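Long-range contact in aspartate aminotransferase (PDB 3K7Y), which probably catalyses the reversible, pyridoxal phosphate-dependent transfer of an amino group from aspartate to 2-oxoglutarate, giving oxaloacetate and glutamate: residues A[117-131]-A[142-154]. Sequence-based numbering, arbitrary orientation.
Sequences LKMLNVETLYVTNPP and RGFNLKYINFFDY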
loop_
_atom_site.group_PDB
_atom_site.type_symbol
_atom_site.label_atom_id
_atom_site.label_comp_id
_atom_site.label_asym_id
_atom_site.label_seq_id
_atom_site.Cartn_x
_atom_site.Cartn_y
_atom_site.Cartn_z
ATOM N N LEU A 117 0.303 1.344 17.540
ATOM C CA LEU A 117 0.845 1.700 18.832
ATOM C C LEU A 117 0.390 3.091 19.282
ATOM O O LEU A 117 0.137 3.284 20.471
ATOM C CB LEU A 117 2.374 1.535 18.872
ATOM C CG LEU A 117 2.962 0.119 18.676
ATOM C CD1 LEU A 117 4.429 0.083 19.000
ATOM C CD2 LEU A 117 2.239 -0.966 19.493
ATOM N N LYS A 118 0.259 4.048 18.356
ATOM C CA LYS A 118 -0.253 5.391 18.722
ATOM C C LYS A 118 -1.648 5.236 19.270
ATOM O O LYS A 118 -2.090 6.000 20.118
ATOM C CB LYS A 118 -0.255 6.377 17.539
ATOM C CG LYS A 118 0.686 7.584 17.683
ATOM C CD LYS A 118 0.140 8.639 18.672
ATOM C CE LYS A 118 1.028 9.911 18.758
ATOM N NZ LYS A 118 2.365 9.745 19.446
ATOM N N MET A 119 -2.316 4.207 18.777
ATOM C CA MET A 119 -3.647 3.846 19.197
ATOM C C MET A 119 -3.749 3.574 20.676
ATOM O O MET A 119 -4.825 3.678 21.245
ATOM C CB MET A 119 -4.058 2.596 18.453
ATOM C CG MET A 119 -5.129 2.823 17.447
ATOM S SD MET A 119 -6.611 2.083 18.095
ATOM C CE MET A 119 -7.599 2.090 16.598
ATOM N N LEU A 120 -2.627 3.215 21.288
ATOM C CA LEU A 120 -2.593 2.840 22.702
ATOM C C LEU A 120 -1.859 3.901 23.548
ATOM O O LEU A 120 -1.814 5.080 23.189
ATOM C CB LEU A 120 -1.995 1.422 22.868
ATOM C CG LEU A 120 -2.512 0.305 21.926
ATOM C CD1 LEU A 120 -1.666 -0.953 21.981
ATOM C CD2 LEU A 120 -3.975 -0.062 22.163
ATOM N N ASN A 121 -1.320 3.485 24.687
ATOM C CA ASN A 121 -0.542 4.374 25.559
ATOM C C ASN A 121 0.937 4.120 25.298
ATOM O O ASN A 121 1.679 3.672 26.201
ATOM C CB ASN A 121 -0.893 4.139 27.058
ATOM C CG ASN A 121 -0.123 5.080 28.036
ATOM O OD1 ASN A 121 0.008 4.776 29.230
ATOM N ND2 ASN A 121 0.375 6.213 27.526
ATOM N N VAL A 122 1.360 4.374 24.060
ATOM C CA VAL A 122 2.727 4.068 23.676
ATOM C C VAL A 122 3.451 5.359 23.313
ATOM O O VAL A 122 3.294 5.889 22.216
ATOM C CB VAL A 122 2.781 3.012 22.562
ATOM C CG1 VAL A 122 4.200 2.581 22.328
ATOM C CG2 VAL A 122 1.952 1.802 22.934
ATOM N N GLU A 123 4.241 5.863 24.252
ATOM C CA GLU A 123 4.840 7.182 24.107
ATOM C C GLU A 123 6.304 7.128 23.691
ATOM O O GLU A 123 6.857 8.112 23.185
ATOM C CB GLU A 123 4.700 7.966 25.410
ATOM C CG GLU A 123 4.821 9.463 25.220
ATOM C CD GLU A 123 4.811 10.211 26.532
ATOM O OE1 GLU A 123 5.858 10.822 26.887
ATOM O OE2 GLU A 123 3.753 10.184 27.211
ATOM N N THR A 124 6.914 5.964 23.885
ATOM C CA THR A 124 8.350 5.811 23.804
ATOM C C THR A 124 8.652 4.464 23.188
ATOM O O THR A 124 8.013 3.470 23.539
ATOM C CB THR A 124 8.928 5.805 25.216
ATOM O OG1 THR A 124 7.925 5.311 26.121
ATOM C CG2 THR A 124 9.334 7.207 25.660
ATOM N N LEU A 125 9.625 4.425 22.277
ATOM C CA LEU A 125 10.077 3.174 21.631
ATOM C C LEU A 125 11.575 3.059 21.709
ATOM O O LEU A 125 12.289 4.009 21.392
ATOM C CB LEU A 125 9.667 3.112 20.157
ATOM C CG LEU A 125 8.186 2.895 19.832
ATOM C CD1 LEU A 125 7.789 3.827 18.737
ATOM C CD2 LEU A 125 7.868 1.466 19.437
ATOM N N TYR A 126 12.042 1.891 22.135
ATOM C CA TYR A 126 13.459 1.608 22.156
ATOM C C TYR A 126 13.924 0.893 20.891
ATOM O O TYR A 126 13.231 0.013 20.341
ATOM C CB TYR A 126 13.833 0.830 23.409
ATOM C CG TYR A 126 13.609 1.654 24.652
ATOM C CD1 TYR A 126 14.554 2.592 25.085
ATOM C CD2 TYR A 126 12.443 1.511 25.384
ATOM C CE1 TYR A 126 14.335 3.357 26.213
ATOM C CE2 TYR A 126 12.213 2.272 26.511
ATOM C CZ TYR A 126 13.155 3.192 26.926
ATOM O OH TYR A 126 12.868 3.939 28.052
ATOM N N VAL A 127 15.104 1.294 20.433
ATOM C CA VAL A 127 15.666 0.762 19.216
ATOM C C VAL A 127 17.133 0.433 19.510
ATOM O O VAL A 127 17.755 1.118 20.310
ATOM C CB VAL A 127 15.443 1.781 18.068
ATOM C CG1 VAL A 127 16.644 2.655 17.849
ATOM C CG2 VAL A 127 15.088 1.081 16.809
ATOM N N THR A 128 17.687 -0.628 18.932
ATOM C CA THR A 128 19.080 -0.986 19.281
ATOM C C THR A 128 20.047 -0.138 18.465
ATOM O O THR A 128 19.792 0.131 17.295
ATOM C CB THR A 128 19.421 -2.517 19.117
ATOM O OG1 THR A 128 19.189 -2.955 17.769
ATOM C CG2 THR A 128 18.612 -3.379 20.068
ATOM N N ASN A 129 21.147 0.294 19.069
ATOM C CA ASN A 129 22.094 1.128 18.342
ATOM C C ASN A 129 23.163 0.323 17.638
ATOM O O ASN A 129 23.744 -0.563 18.247
ATOM C CB ASN A 129 22.744 2.161 19.248
ATOM C CG ASN A 129 23.820 2.932 18.534
ATOM O OD1 ASN A 129 24.925 2.425 18.351
ATOM N ND2 ASN A 129 23.508 4.147 18.101
ATOM N N PRO A 130 23.446 0.629 16.353
ATOM C CA PRO A 130 22.789 1.615 15.517
ATOM C C PRO A 130 21.573 0.949 14.861
ATOM O O PRO A 130 21.520 -0.288 14.765
ATOM C CB PRO A 130 23.856 1.953 14.480
ATOM C CG PRO A 130 24.605 0.674 14.296
ATOM C CD PRO A 130 24.467 -0.120 15.591
ATOM N N PRO A 131 20.586 1.759 14.437
ATOM C CA PRO A 131 19.283 1.225 14.028
ATOM C C PRO A 131 19.098 1.239 12.530
ATOM O O PRO A 131 19.711 2.055 11.857
ATOM C CB PRO A 131 18.317 2.233 14.627
ATOM C CG PRO A 131 19.149 3.546 14.756
ATOM C CD PRO A 131 20.585 3.231 14.476
ATOM N N ARG A 142 6.202 10.314 13.531
ATOM C CA ARG A 142 4.862 10.320 14.175
ATOM C C ARG A 142 4.861 10.598 15.669
ATOM O O ARG A 142 3.948 10.188 16.392
ATOM C CB ARG A 142 3.976 9.125 13.797
ATOM C CG ARG A 142 4.604 7.784 13.820
ATOM C CD ARG A 142 3.799 6.833 12.946
ATOM N NE ARG A 142 4.399 6.682 11.630
ATOM C CZ ARG A 142 3.903 5.916 10.659
ATOM N NH1 ARG A 142 2.775 5.233 10.839
ATOM N NH2 ARG A 142 4.529 5.848 9.491
ATOM N N GLY A 143 5.873 11.340 16.106
ATOM C CA GLY A 143 5.943 11.873 17.466
ATOM C C GLY A 143 5.938 10.852 18.594
ATOM O O GLY A 143 5.159 10.981 19.550
ATOM N N PHE A 144 6.772 9.822 18.462
ATOM C CA PHE A 144 7.099 8.950 19.570
ATOM C C PHE A 144 8.442 9.477 20.084
ATOM O O PHE A 144 9.162 10.159 19.345
ATOM C CB PHE A 144 7.362 7.530 19.079
ATOM C CG PHE A 144 6.138 6.730 18.698
ATOM C CD1 PHE A 144 5.335 6.150 19.671
ATOM C CD2 PHE A 144 5.858 6.455 17.350
ATOM C CE1 PHE A 144 4.241 5.377 19.304
ATOM C CE2 PHE A 144 4.763 5.679 16.974
ATOM C CZ PHE A 144 3.958 5.150 17.944
ATOM N N ASN A 145 8.784 9.167 21.336
ATOM C CA ASN A 145 10.135 9.403 21.822
ATOM C C ASN A 145 10.920 8.254 21.314
ATOM O O ASN A 145 10.495 7.122 21.465
ATOM C CB ASN A 145 10.208 9.374 23.340
ATOM C CG ASN A 145 9.452 10.503 23.983
ATOM O OD1 ASN A 145 9.389 11.617 23.443
ATOM N ND2 ASN A 145 8.861 10.226 25.148
ATOM N N LEU A 146 12.051 8.529 20.685
ATOM C CA LEU A 146 12.921 7.457 20.226
ATOM C C LEU A 146 14.133 7.401 21.126
ATOM O O LEU A 146 14.879 8.393 21.240
ATOM C CB LEU A 146 13.361 7.634 18.762
ATOM C CG LEU A 146 14.237 6.472 18.258
ATOM C CD1 LEU A 146 13.415 5.198 18.119
ATOM C CD2 LEU A 146 14.948 6.778 16.941
ATOM N N LYS A 147 14.326 6.242 21.758
ATOM C CA LYS A 147 15.493 6.030 22.604
ATOM C C LYS A 147 16.317 4.849 22.131
ATOM O O LYS A 147 15.770 3.907 21.539
ATOM C CB LYS A 147 15.077 5.883 24.060
ATOM C CG LYS A 147 14.537 7.179 24.628
ATOM C CD LYS A 147 13.902 6.998 25.987
ATOM C CE LYS A 147 13.620 8.352 26.572
ATOM N NZ LYS A 147 14.825 9.221 26.417
ATOM N N TYR A 148 17.626 4.914 22.396
ATOM C CA TYR A 148 18.589 3.940 21.879
ATOM C C TYR A 148 19.161 3.062 22.958
ATOM O O TYR A 148 19.581 3.565 23.984
ATOM C CB TYR A 148 19.750 4.636 21.166
ATOM C CG TYR A 148 19.336 5.463 19.974
ATOM C CD1 TYR A 148 19.636 5.049 18.668
ATOM C CD2 TYR A 148 18.637 6.662 20.149
ATOM C CE1 TYR A 148 19.247 5.817 17.570
ATOM C CE2 TYR A 148 18.247 7.428 19.071
ATOM C CZ TYR A 148 18.552 7.011 17.784
ATOM O OH TYR A 148 18.149 7.800 16.729
ATOM N N ILE A 149 19.189 1.755 22.696
ATOM C CA ILE A 149 19.850 0.756 23.545
ATOM C C ILE A 149 21.234 0.416 22.964
ATOM O O ILE A 149 21.363 0.245 21.742
ATOM C CB ILE A 149 19.005 -0.547 23.621
ATOM C CG1 ILE A 149 17.760 -0.336 24.475
ATOM C CG2 ILE A 149 19.790 -1.712 24.208
ATOM C CD1 ILE A 149 16.872 -1.585 24.553
ATOM N N ASN A 150 22.252 0.319 23.837
ATOM C CA ASN A 150 23.598 -0.152 23.466
ATOM C C ASN A 150 23.499 -1.452 22.719
ATOM O O ASN A 150 22.681 -2.293 23.059
ATOM C CB ASN A 150 24.434 -0.468 24.703
ATOM C CG ASN A 150 24.839 0.753 25.472
ATOM O OD1 ASN A 150 25.711 1.510 25.040
ATOM N ND2 ASN A 150 24.246 0.937 26.649
ATOM N N PHE A 151 24.354 -1.654 21.731
ATOM C CA PHE A 151 24.314 -2.918 21.021
ATOM C C PHE A 151 25.644 -3.293 20.396
ATOM O O PHE A 151 26.458 -3.975 21.007
ATOM C CB PHE A 151 23.209 -2.893 19.969
ATOM C CG PHE A 151 22.870 -4.236 19.424
ATOM C CD1 PHE A 151 22.157 -5.141 20.192
ATOM C CD2 PHE A 151 23.243 -4.594 18.137
ATOM C CE1 PHE A 151 21.826 -6.389 19.698
ATOM C CE2 PHE A 151 22.930 -5.845 17.629
ATOM C CZ PHE A 151 22.224 -6.753 18.414
ATOM N N PHE A 152 25.840 -2.853 19.166
ATOM C CA PHE A 152 27.021 -3.165 18.407
ATOM C C PHE A 152 28.223 -2.509 19.069
ATOM O O PHE A 152 28.135 -1.355 19.498
ATOM C CB PHE A 152 26.808 -2.620 17.009
ATOM C CG PHE A 152 27.927 -2.869 16.093
ATOM C CD1 PHE A 152 28.106 -4.105 15.529
ATOM C CD2 PHE A 152 28.788 -1.853 15.762
ATOM C CE1 PHE A 152 29.148 -4.344 14.660
ATOM C CE2 PHE A 152 29.828 -2.077 14.895
ATOM C CZ PHE A 152 30.010 -3.333 14.343
ATOM N N ASP A 153 29.327 -3.252 19.189
ATOM C CA ASP A 153 30.556 -2.694 19.770
ATOM C C ASP A 153 31.462 -2.218 18.659
ATOM O O ASP A 153 31.883 -2.996 17.804
ATOM C CB ASP A 153 31.296 -3.673 20.684
ATOM C CG ASP A 153 32.494 -3.024 21.367
ATOM O OD1 ASP A 153 33.518 -2.786 20.687
ATOM O OD2 ASP A 153 32.397 -2.728 22.579
ATOM N N TYR A 154 31.753 -0.928 18.680
ATOM C CA TYR A 154 32.324 -0.290 17.511
ATOM C C TYR A 154 33.793 -0.600 17.355
ATOM O O TYR A 154 34.303 -0.594 16.235
ATOM C CB TYR A 154 32.038 1.214 17.508
ATOM C CG TYR A 154 30.782 1.585 16.727
ATOM C CD1 TYR A 154 30.862 1.968 15.393
ATOM C CD2 TYR A 154 29.519 1.532 17.310
ATOM C CE1 TYR A 154 29.728 2.301 14.666
ATOM C CE2 TYR A 154 28.365 1.867 16.582
ATOM C CZ TYR A 154 28.485 2.251 15.260
ATOM O OH TYR A 154 27.371 2.588 14.518
#
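Three groups converge on the ammonium of Lys118: its NZ donates to Gly143 O at 3.1 Å, more weakly to Arg142 O, and makes a cation-pi contact over one face of the Phe144 ring. Bends at chi2 (-75°) and chi4 (-71°) carry the lysine chain over the ring, and NZ meets Gly143 O from above the carbonyl plane. On the opposite face Leu125 CD1 makes a CH-pi contact, 3.5 Å from the ring centroid, so the phenyl lies between a charge and a methyl group. Val122 O lies at the edge of this ring, and Leu117 CB approaches its CZ.

Beyond this cluster the chains pair as parallel strands, 124-128 with 145-149. Glu123, Leu125, Val127 and Asn129 use their backbones in an alternating ladder with Asn145, Lys147 and Ile149, ending in the bond from Asn129 N to Ile149 O, 2.7 Å. On one side of the sheet Lys147 runs alongside Tyr126, with Lys147 CB 3.4 Å from Tyr126 CE1. Ile149 CD1 meets Tyr126 CB, and the isoleucine also packs against helix 161-170. The other side carries Leu125, Val127, Leu146 and Tyr148; there Pro131 CG touches the edge of the tyrosine ring, 3.6 Å from Tyr148 CE1.

Past Asn150 the pairing resumes with Phe152 N bonded to Asn129 O. CB of Phe152 packs on Pro130 CD, next to the cis peptide preceding that proline. Thr128 CB packs against Phe151 CG, with its OG1 over one face of that ring and hydrogen-bonded to Tyr184 OH. Pro131 leads directly into Tyr132, which binds pyridoxal phosphate. With helix 133-140 as the connection, the two strands form a beta-alpha-beta crossover in the mainly parallel sheet of the large, cofactor-binding domain of class I aminotransferases.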